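Local coordinates for protein peptide ABC transporter permease (Staphylococcus hominis, PDB 6EXS) that probably carries peptides across the cell membrane as a POT family transporter, including the thioalcohol-conjugated peptides that are precursors of human body malodour, at residues A[283-287]-A[483-487]. Residues are numbered along the deposited sequence; the frame is centred on the assembly and turned at random.
Sequences SRVKA and PKITK
Lys487, the last residue of the chain, lies against the first turns of helix 279-302, so that the C-terminal end of this major facilitator superfamily transporter is tied to the start of a long helix at the protein surface. One hydrogen bond crosses the contact: Lys487 NZ donates to the backbone carbonyl Ser283 O over 3.1 Å. That oxygen already accepts the helical bond from Ala287 N, and the ammonium group arrives from the opposite face of the carbonyl plane, tilted 28° from it, so two donors grip one acceptor. A lysine suits the task because its chain, extended beyond CG, spans the gap between the backbones.

Van der Waals contacts, most of them between a carbon and a backbone oxygen, run along this arm. The small methyl of Ala287 points toward 483-487 and meets two parts of it, with CB 3.3 Å from Ile485 O and 3.9 Å from Lys487 CD; its size lets the two backbones come close. In return, Ile485 lays its CG2 branch 3.4 Å from Ala287 O; chi1 of -67° sets that methyl anti to the backbone N. Beside them the aliphatic start of Arg284 passes the chain end, CG lying 3.7 Å from Lys487 O, while Arg284 also touches Leu424. Val285, on another side of the helix, packs against Phe268, Met271 and Leu272 of helix 249-273.

Charge is the less comfortable element. Lys286 and Lys487 cross at about a right angle, and their like-charged NZ atoms are 4.6 Å apart, which probably costs some energy. The hydrogen bonds each makes would offset part of it: a bend at chi4, -89°, turns the end of Lys286 back to its own helix, where NZ donates to Ser283 OG at 2.8 Å.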
loop_
_atom_site.group_PDB
_atom_site.type_symbol
_atom_site.label_atom_id
_atom_site.label_comp_id
_atom_site.label_asym_id
_atom_site.label_seq_id
_atom_site.Cartn_x
_atom_site.Cartn_y
_atom_site.Cartn_z
ATOM N N SER A 283 14.158 -17.086 17.725
ATOM C CA SER A 283 14.836 -17.630 16.548
ATOM C C SER A 283 14.058 -17.398 15.245
ATOM O O SER A 283 14.678 -17.199 14.203
ATOM C CB SER A 283 15.165 -19.106 16.737
ATOM O OG SER A 283 16.451 -19.242 17.316
ATOM N N ARG A 284 12.712 -17.398 15.313
ATOM C CA ARG A 284 11.840 -17.140 14.167
ATOM C C ARG A 284 11.824 -15.642 13.817
ATOM O O ARG A 284 11.628 -15.296 12.647
ATOM C CB ARG A 284 10.418 -17.645 14.430
ATOM C CG ARG A 284 10.286 -19.165 14.481
ATOM C CD ARG A 284 8.842 -19.609 14.663
ATOM N NE ARG A 284 8.228 -19.040 15.868
ATOM C CZ ARG A 284 6.965 -19.233 16.234
ATOM N NH1 ARG A 284 6.163 -19.996 15.501
ATOM N NH2 ARG A 284 6.495 -18.670 17.338
ATOM N N VAL A 285 12.034 -14.759 14.827
ATOM C CA VAL A 285 12.101 -13.295 14.676
ATOM C C VAL A 285 13.356 -12.930 13.865
ATOM O O VAL A 285 13.245 -12.191 12.886
ATOM C CB VAL A 285 12.035 -12.545 16.041
ATOM C CG1 VAL A 285 12.290 -11.045 15.878
ATOM C CG2 VAL A 285 10.698 -12.789 16.737
ATOM N N LYS A 286 14.537 -13.472 14.251
ATOM C CA LYS A 286 15.786 -13.228 13.521
ATOM C C LYS A 286 15.743 -13.847 12.114
ATOM O O LYS A 286 16.357 -13.309 11.191
ATOM C CB LYS A 286 17.042 -13.637 14.321
ATOM C CG LYS A 286 17.091 -15.082 14.793
ATOM C CD LYS A 286 18.451 -15.417 15.381
ATOM C CE LYS A 286 18.550 -16.843 15.865
ATOM N NZ LYS A 286 18.124 -16.977 17.281
ATOM N N ALA A 287 14.960 -14.935 11.945
ATOM C CA ALA A 287 14.744 -15.605 10.662
ATOM C C ALA A 287 13.925 -14.721 9.710
ATOM O O ALA A 287 14.014 -14.907 8.497
ATOM C CB ALA A 287 14.032 -16.930 10.875
ATOM N N PRO A 483 18.329 -22.367 3.439
ATOM C CA PRO A 483 17.999 -23.533 4.283
ATOM C C PRO A 483 18.027 -23.234 5.789
ATOM O O PRO A 483 17.209 -23.789 6.530
ATOM C CB PRO A 483 19.053 -24.580 3.887
ATOM C CG PRO A 483 19.624 -24.103 2.597
ATOM C CD PRO A 483 19.578 -22.616 2.687
ATOM N N LYS A 484 18.941 -22.341 6.237
ATOM C CA LYS A 484 19.076 -21.956 7.648
ATOM C C LYS A 484 17.956 -21.032 8.124
ATOM O O LYS A 484 17.593 -21.077 9.302
ATOM C CB LYS A 484 20.455 -21.337 7.930
ATOM C CG LYS A 484 21.543 -22.368 8.243
ATOM C CD LYS A 484 22.497 -22.606 7.073
ATOM C CE LYS A 484 23.622 -21.597 7.012
ATOM N NZ LYS A 484 24.421 -21.738 5.769
ATOM N N ILE A 485 17.413 -20.200 7.210
ATOM C CA ILE A 485 16.331 -19.237 7.469
ATOM C C ILE A 485 15.026 -19.948 7.887
ATOM O O ILE A 485 14.358 -19.491 8.816
ATOM C CB ILE A 485 16.149 -18.259 6.258
ATOM C CG1 ILE A 485 17.384 -17.326 6.106
ATOM C CG2 ILE A 485 14.842 -17.435 6.351
ATOM C CD1 ILE A 485 17.615 -16.714 4.689
ATOM N N THR A 486 14.684 -21.067 7.223
ATOM C CA THR A 486 13.463 -21.831 7.505
ATOM C C THR A 486 13.535 -22.497 8.890
ATOM O O THR A 486 14.318 -23.435 9.099
ATOM C CB THR A 486 13.134 -22.795 6.356
ATOM O OG1 THR A 486 14.165 -23.776 6.249
ATOM C CG2 THR A 486 12.959 -22.072 5.029
ATOM N N LYS A 487 12.755 -21.948 9.851
ATOM C CA LYS A 487 12.708 -22.397 11.250
ATOM C C LYS A 487 11.276 -22.690 11.723
ATOM O O LYS A 487 10.452 -21.784 11.862
ATOM C CB LYS A 487 13.388 -21.368 12.170
ATOM C CG LYS A 487 14.879 -21.191 11.913
ATOM C CD LYS A 487 15.422 -20.025 12.699
ATOM C CE LYS A 487 16.832 -19.665 12.312
ATOM N NZ LYS A 487 17.309 -18.470 13.056
#